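TRNA(His) guanylyltransferase (Saccharomyces cerevisiae, PDB 5XOX) adds a single guanosine to the 5' end (position -1) of tRNA(His) by 3'-5' nucleotide addition, creating the mark read by histidyl-tRNA synthetase. Local coordinates at residues V26-K31 and P128-R133; K59-K64 and S103-N108. All coordinates share one frame; numbering follows the deposited sequence.

Contact 1 pairs strand 23-30 with strand 130-137 beside the triphosphate, and contact 2 packs helix 48-64 against helix 94-116, which lies behind the same sheet. Their centres are 12 Å apart, and contact 2 is nested in the chain loop that contact 1 closes. F105 joins them: its CD1 meets F130 CE2 at 3.3 Å, and its CG lies 3.8 Å from I28 CD1. Contact 1 holds D29 and G30 of the magnesium site, whereas the F105 side chain remains about 11 Å from GTP, so contact 2 is core behind the site. Both contacts also meet the second subunit, where F130 O and P128 O accept bonds from S103 OG and S107 OG of the partner chain.

Contact 1 of 2, residues V26-K31 and P128-R133; sequences VRIDGK and PYFDSR. With MG (magnesium ion), chain I; GTP (guanosine-5'-triphosphate), chain G.
D29 and D131 form a hydrogen-bonded pair between two antiparallel strands: D29 N gives a straight bond to D131 O (2.8 Å, 165°) in the carbonyl plane, and D131 N returns one to D29 O from above that carbonyl's plane. D29 turns its carboxylate away from its own backbone N (chi1 -171°), and OD1 reaches magnesium at 2.4 Å. A small carboxylate suits this place, being a hard, charged oxygen ligand on a short stem. The same ion is also bound by GTP O1A of the alpha phosphate, O2G of the gamma phosphate and O3B, the oxygen bridging beta and gamma. D77 brings a further catalytic aspartate beside D29, and G30 completes the sequence-adjacent pair of magnesium-site residues.

Behind these ligands, the backbone ladder sets their position. K31 N binds Y129 O at 3.0 Å, in the carbonyl plane, next to the triphosphate, and K31 CB rests 3.7 Å from Y129 CE2 while the amino end leads away. At the other end R27 N bonds to R133 O, with a weak return bond from R133 N to R27 O. Between them I28 and F130 fill the opposite face from D29; I28 CG2 meets the edge of the F130 ring at CD2, 3.4 Å away, two apolar groups suited to the side turned to helix 94-116. G30, lacking a side chain, lets the F130 ring lie close to its CA.

On the aspartate face R27 and R133 run side by side, their guanidinium planes 29° apart. Both make salt bridges to E13 of the second subunit, and R133 also holds a bound phosphate ion. Together this antiparallel sheet, carrying acidic metal ligands next to a nucleotide triphosphate, recalls the palm domain of canonical polymerases.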
loop_
_atom_site.group_PDB
_atom_site.type_symbol
_atom_site.label_atom_id
_atom_site.label_comp_id
_atom_site.label_asym_id
_atom_site.label_seq_id
_atom_site.Cartn_x
_atom_site.Cartn_y
_atom_site.Cartn_z
ATOM N N VAL A 26 17.090 -4.112 4.086
ATOM C CA VAL A 26 17.291 -3.119 3.052
ATOM C C VAL A 26 18.332 -3.642 2.108
ATOM O O VAL A 26 19.499 -3.763 2.480
ATOM C CB VAL A 26 17.704 -1.760 3.605
ATOM C CG1 VAL A 26 17.937 -0.822 2.452
ATOM C CG2 VAL A 26 16.610 -1.203 4.532
ATOM N N ARG A 27 17.896 -3.962 0.889
ATOM C CA ARG A 27 18.810 -4.491 -0.124
ATOM C C ARG A 27 19.179 -3.417 -1.156
ATOM O O ARG A 27 18.331 -2.620 -1.590
ATOM C CB ARG A 27 18.211 -5.708 -0.833
ATOM C CG ARG A 27 19.288 -6.617 -1.412
ATOM C CD ARG A 27 18.749 -7.649 -2.377
ATOM N NE ARG A 27 17.608 -8.376 -1.839
ATOM C CZ ARG A 27 16.402 -8.426 -2.408
ATOM N NH1 ARG A 27 16.183 -7.802 -3.563
ATOM N NH2 ARG A 27 15.419 -9.128 -1.835
ATOM N N ILE A 28 20.454 -3.418 -1.536
ATOM C CA ILE A 28 21.033 -2.428 -2.438
ATOM C C ILE A 28 21.667 -3.084 -3.672
ATOM O O ILE A 28 22.622 -3.861 -3.529
ATOM C CB ILE A 28 22.087 -1.624 -1.709
ATOM C CG1 ILE A 28 21.540 -1.076 -0.410
ATOM C CG2 ILE A 28 22.577 -0.494 -2.569
ATOM C CD1 ILE A 28 22.532 -0.155 0.254
ATOM N N ASP A 29 21.167 -2.779 -4.868
ATOM C CA ASP A 29 21.681 -3.403 -6.097
ATOM C C ASP A 29 21.918 -2.372 -7.190
ATOM O O ASP A 29 20.959 -1.796 -7.713
ATOM C CB ASP A 29 20.705 -4.496 -6.586
ATOM C CG ASP A 29 21.265 -5.343 -7.736
ATOM O OD1 ASP A 29 21.802 -4.758 -8.707
ATOM O OD2 ASP A 29 21.121 -6.591 -7.679
ATOM N N GLY A 30 23.183 -2.171 -7.559
ATOM C CA GLY A 30 23.510 -1.091 -8.460
ATOM C C GLY A 30 22.928 -1.256 -9.848
ATOM O O GLY A 30 23.155 -2.305 -10.455
ATOM N N LYS A 31 22.178 -0.261 -10.357
ATOM C CA LYS A 31 21.596 -0.437 -11.696
ATOM C C LYS A 31 22.737 -0.497 -12.687
ATOM O O LYS A 31 23.799 0.106 -12.488
ATOM C CB LYS A 31 20.542 0.641 -12.094
ATOM C CG LYS A 31 18.998 0.152 -12.123
ATOM C CD LYS A 31 18.364 0.032 -13.576
ATOM C CE LYS A 31 16.809 -0.281 -13.644
ATOM N NZ LYS A 31 16.161 -0.499 -15.049
ATOM N N PRO A 128 28.261 5.315 -10.760
ATOM C CA PRO A 128 27.581 4.277 -9.987
ATOM C C PRO A 128 26.304 4.793 -9.344
ATOM O O PRO A 128 26.367 5.856 -8.742
ATOM C CB PRO A 128 28.632 3.902 -8.931
ATOM C CG PRO A 128 29.420 5.113 -8.730
ATOM C CD PRO A 128 29.450 5.825 -10.058
ATOM N N TYR A 129 25.183 4.081 -9.462
ATOM C CA TYR A 129 23.949 4.494 -8.793
ATOM C C TYR A 129 23.168 3.241 -8.468
ATOM O O TYR A 129 23.240 2.254 -9.210
ATOM C CB TYR A 129 23.130 5.517 -9.622
ATOM C CG TYR A 129 22.519 5.064 -10.924
ATOM C CD1 TYR A 129 23.272 4.984 -12.073
ATOM C CD2 TYR A 129 21.179 4.729 -11.008
ATOM C CE1 TYR A 129 22.709 4.572 -13.283
ATOM C CE2 TYR A 129 20.601 4.308 -12.216
ATOM C CZ TYR A 129 21.374 4.230 -13.354
ATOM O OH TYR A 129 20.815 3.816 -14.557
ATOM N N PHE A 130 22.492 3.236 -7.314
ATOM C CA PHE A 130 22.055 1.953 -6.791
ATOM C C PHE A 130 20.523 1.925 -6.554
ATOM O O PHE A 130 19.943 2.874 -6.025
ATOM C CB PHE A 130 22.746 1.597 -5.460
ATOM C CG PHE A 130 24.276 1.546 -5.514
ATOM C CD1 PHE A 130 24.976 1.822 -6.665
ATOM C CD2 PHE A 130 24.992 1.014 -4.447
ATOM C CE1 PHE A 130 26.339 1.777 -6.701
ATOM C CE2 PHE A 130 26.378 0.908 -4.487
ATOM C CZ PHE A 130 27.047 1.291 -5.617
ATOM N N ASP A 131 19.870 0.830 -6.929
ATOM C CA ASP A 131 18.483 0.585 -6.520
ATOM C C ASP A 131 18.446 0.132 -5.067
ATOM O O ASP A 131 19.265 -0.692 -4.655
ATOM C CB ASP A 131 17.840 -0.468 -7.420
ATOM C CG ASP A 131 16.421 -0.788 -7.027
ATOM O OD1 ASP A 131 16.083 -0.641 -5.842
ATOM O OD2 ASP A 131 15.643 -1.241 -7.891
ATOM N N SER A 132 17.505 0.665 -4.291
ATOM C CA SER A 132 17.326 0.208 -2.920
ATOM C C SER A 132 15.882 -0.288 -2.649
ATOM O O SER A 132 14.936 0.097 -3.341
ATOM C CB SER A 132 17.710 1.320 -1.971
ATOM O OG SER A 132 17.566 0.863 -0.653
ATOM N N ARG A 133 15.724 -1.184 -1.672
ATOM C CA ARG A 133 14.444 -1.882 -1.426
ATOM C C ARG A 133 14.267 -2.222 0.009
ATOM O O ARG A 133 15.240 -2.512 0.713
ATOM C CB ARG A 133 14.366 -3.199 -2.190
ATOM C CG ARG A 133 14.495 -3.061 -3.679
ATOM C CD ARG A 133 15.096 -4.296 -4.266
ATOM N NE ARG A 133 14.491 -4.564 -5.558
ATOM C CZ ARG A 133 13.354 -5.233 -5.712
ATOM N NH1 ARG A 133 12.703 -5.708 -4.660
ATOM N NH2 ARG A 133 12.868 -5.433 -6.919
HETATM MG MG MG I . 21.401 -4.590 -11.015
HETATM P PG GTP G . 20.187 -4.489 -13.057
HETATM O O1G GTP G . 19.718 -3.555 -14.172
HETATM O O2G GTP G . 19.662 -3.954 -11.741
HETATM O O3G GTP G . 19.557 -5.841 -13.289
HETATM O O3B GTP G . 21.809 -4.653 -12.883
HETATM P PB GTP G . 22.884 -5.372 -13.888
HETATM O O1B GTP G . 22.329 -5.562 -15.294
HETATM O O2B GTP G . 24.147 -4.545 -14.008
HETATM O O3A GTP G . 23.405 -6.755 -13.202
HETATM P PA GTP G . 22.992 -7.264 -11.721
HETATM O O1A GTP G . 23.356 -6.156 -10.759
HETATM O O2A GTP G . 21.535 -7.642 -11.638
HETATM O "O5'" GTP G . 23.830 -8.603 -11.413
HETATM C "C5'" GTP G . 25.105 -8.565 -10.804
HETATM C "C4'" GTP G . 26.121 -7.982 -11.791
HETATM O "O4'" GTP G . 27.158 -7.345 -11.074
HETATM C "C3'" GTP G . 26.815 -8.967 -12.731
HETATM O "O3'" GTP G . 26.216 -8.974 -14.015
HETATM C "C2'" GTP G . 28.216 -8.403 -12.863
HETATM O "O2'" GTP G . 28.377 -7.990 -14.200
HETATM C "C1'" GTP G . 28.309 -7.234 -11.876
HETATM N N9 GTP G . 29.436 -7.393 -10.946
HETATM C C8 GTP G . 29.356 -7.393 -9.575
HETATM N N7 GTP G . 30.604 -7.573 -9.063
HETATM C C5 GTP G . 31.487 -7.671 -10.093
HETATM C C6 GTP G . 32.874 -7.862 -10.163
HETATM O O6 GTP G . 33.559 -7.978 -9.144
HETATM N N1 GTP G . 33.491 -7.924 -11.406
HETATM C C2 GTP G . 32.744 -7.804 -12.580
HETATM N N2 GTP G . 33.313 -7.857 -13.793
HETATM N N3 GTP G . 31.374 -7.620 -12.489
HETATM C C4 GTP G . 30.756 -7.552 -11.279
#

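Contact 2 of 2, residues K59-K64 and S103-N108; sequences KNLVLK and SFFTSN
The L61 and F104 side chains lie alongside one another, pointing opposite ways, where the two helices meet. The phenylalanine has CG anti to its backbone N (chi1 -175°), which carries the ring across to helix 48-64 and sets its CD2-CE2 edge against it. L61 CG and CD1 both lie 3.6 Å from F104 CD2, while L61 CA and N60 O come up to the ring's rim, close to its plane. K64 adds only the base of its chain, CB standing 3.7 Å from F104 CE2, before bending away at chi2. A wide aromatic suits this spot, bridging a full turn of the facing helix. L61 CD1 also reaches the rim of F105, in that ring's plane, 4.0 Å from CD2.

Beside this apolar patch N60 and N108 cross, their amide planes 64° apart. N60 ND2 donates almost straight to N108 OD1 at 3.0 Å, the acceptor lying in the N60 amide plane. Each amide has a second tie that fixes its rotation: K59 NZ approaches N60 OD1 nearly end-on, and N108 ND2 turns back to F104 O at 2.9 Å. That carbonyl also takes the backbone N of N108, from the other side of its plane, and the same ND2 sits above the rim of the F104 ring. With an alanine in place of N60, N108 OD1 would probably be left without this donor, and the ammonium of K59 without its acceptor.

The axes of these short segments come within 10.1 Å, their N-to-C directions 138° apart. Around them F81 of strand 78-83 underlies L61 and F105, M54, C57 and A58 pack on F105, and Y129 of the second subunit lies against F104 and K64, so this pair sits between the sheet and the subunit interface.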
loop_
_atom_site.group_PDB
_atom_site.type_symbol
_atom_site.label_atom_id
_atom_site.label_comp_id
_atom_site.label_asym_id
_atom_site.label_seq_id
_atom_site.Cartn_x
_atom_site.Cartn_y
_atom_site.Cartn_z
ATOM N N LYS A 59 30.347 -1.161 5.907
ATOM C CA LYS A 59 30.845 -1.058 7.268
ATOM C C LYS A 59 30.500 0.315 7.817
ATOM O O LYS A 59 30.047 0.441 8.948
ATOM C CB LYS A 59 32.351 -1.308 7.323
ATOM C CG LYS A 59 32.988 -1.138 8.708
ATOM C CD LYS A 59 34.511 -1.307 8.641
ATOM C CE LYS A 59 35.162 -0.288 7.692
ATOM N NZ LYS A 59 34.872 1.139 8.050
ATOM N N ASN A 60 30.697 1.342 6.999
ATOM C CA ASN A 60 30.381 2.691 7.432
ATOM C C ASN A 60 28.890 2.830 7.663
ATOM O O ASN A 60 28.463 3.601 8.516
ATOM C CB ASN A 60 30.855 3.719 6.412
ATOM C CG ASN A 60 32.353 3.682 6.222
ATOM O OD1 ASN A 60 33.058 2.977 6.939
ATOM N ND2 ASN A 60 32.853 4.461 5.276
ATOM N N LEU A 61 28.099 2.079 6.906
ATOM C CA LEU A 61 26.663 2.161 7.031
ATOM C C LEU A 61 26.187 1.516 8.322
ATOM O O LEU A 61 25.406 2.109 9.050
ATOM C CB LEU A 61 25.998 1.528 5.831
ATOM C CG LEU A 61 24.604 2.116 5.692
ATOM C CD1 LEU A 61 24.241 2.334 4.250
ATOM C CD2 LEU A 61 23.574 1.232 6.359
ATOM N N VAL A 62 26.665 0.314 8.619
ATOM C CA VAL A 62 26.284 -0.359 9.859
ATOM C C VAL A 62 26.828 0.460 11.017
ATOM O O VAL A 62 26.195 0.589 12.057
ATOM C CB VAL A 62 26.789 -1.846 9.914
ATOM C CG1 VAL A 62 26.440 -2.585 8.648
ATOM C CG2 VAL A 62 28.273 -1.941 10.162
ATOM N N LEU A 63 28.011 1.024 10.810
ATOM C CA LEU A 63 28.637 1.929 11.751
ATOM C C LEU A 63 27.649 3.044 12.099
ATOM O O LEU A 63 27.366 3.273 13.273
ATOM C CB LEU A 63 29.938 2.482 11.148
ATOM C CG LEU A 63 30.563 3.810 11.616
ATOM C CD1 LEU A 63 29.887 5.136 11.080
ATOM C CD2 LEU A 63 30.716 3.793 13.146
ATOM N N LYS A 64 27.117 3.697 11.059
ATOM C CA LYS A 64 26.210 4.840 11.178
ATOM C C LYS A 64 24.988 4.525 12.027
ATOM O O LYS A 64 24.734 5.201 13.018
ATOM C CB LYS A 64 25.776 5.325 9.793
ATOM C CG LYS A 64 24.849 6.514 9.836
ATOM C CD LYS A 64 25.571 7.778 10.288
ATOM C CE LYS A 64 24.632 8.982 10.332
ATOM N NZ LYS A 64 25.377 10.233 10.545
ATOM N N SER A 103 21.216 6.280 -0.508
ATOM C CA SER A 103 21.951 7.502 -0.791
ATOM C C SER A 103 23.251 7.546 -0.027
ATOM O O SER A 103 24.264 7.941 -0.565
ATOM C CB SER A 103 21.100 8.718 -0.452
ATOM O OG SER A 103 19.944 8.771 -1.281
ATOM N N PHE A 104 23.206 7.139 1.234
ATOM C CA PHE A 104 24.398 7.113 2.070
ATOM C C PHE A 104 25.424 6.247 1.454
ATOM O O PHE A 104 26.589 6.616 1.367
ATOM C CB PHE A 104 24.081 6.580 3.455
ATOM C CG PHE A 104 25.249 6.625 4.415
ATOM C CD1 PHE A 104 26.076 7.720 4.469
ATOM C CD2 PHE A 104 25.476 5.597 5.310
ATOM C CE1 PHE A 104 27.121 7.776 5.378
ATOM C CE2 PHE A 104 26.522 5.660 6.221
ATOM C CZ PHE A 104 27.339 6.742 6.250
ATOM N N PHE A 105 24.959 5.075 1.051
ATOM C CA PHE A 105 25.801 4.093 0.432
ATOM C C PHE A 105 26.367 4.630 -0.866
ATOM O O PHE A 105 27.584 4.660 -1.036
ATOM C CB PHE A 105 25.015 2.824 0.190
ATOM C CG PHE A 105 25.866 1.583 0.029
ATOM C CD1 PHE A 105 26.407 1.238 -1.207
ATOM C CD2 PHE A 105 26.091 0.738 1.105
ATOM C CE1 PHE A 105 27.151 0.105 -1.357
ATOM C CE2 PHE A 105 26.850 -0.397 0.959
ATOM C CZ PHE A 105 27.376 -0.711 -0.274
ATOM N N THR A 106 25.501 5.065 -1.775
ATOM C CA THR A 106 25.980 5.633 -3.032
ATOM C C THR A 106 27.083 6.669 -2.774
ATOM O O THR A 106 28.153 6.651 -3.387
ATOM C CB THR A 106 24.842 6.307 -3.820
ATOM O OG1 THR A 106 23.876 5.337 -4.225
ATOM C CG2 THR A 106 25.383 7.003 -5.036
ATOM N N SER A 107 26.817 7.555 -1.827
ATOM C CA SER A 107 27.763 8.589 -1.461
ATOM C C SER A 107 29.072 7.932 -1.069
ATOM O O SER A 107 30.126 8.318 -1.572
ATOM C CB SER A 107 27.229 9.446 -0.313
ATOM O OG SER A 107 28.096 10.530 -0.019
ATOM N N ASN A 108 29.005 6.920 -0.204
ATOM C CA ASN A 108 30.219 6.262 0.289
ATOM C C ASN A 108 31.039 5.557 -0.815
ATOM O O ASN A 108 32.287 5.549 -0.790
ATOM C CB ASN A 108 29.870 5.245 1.367
ATOM C CG ASN A 108 29.952 5.814 2.740
ATOM O OD1 ASN A 108 30.996 5.762 3.385
ATOM N ND2 ASN A 108 28.833 6.337 3.219
#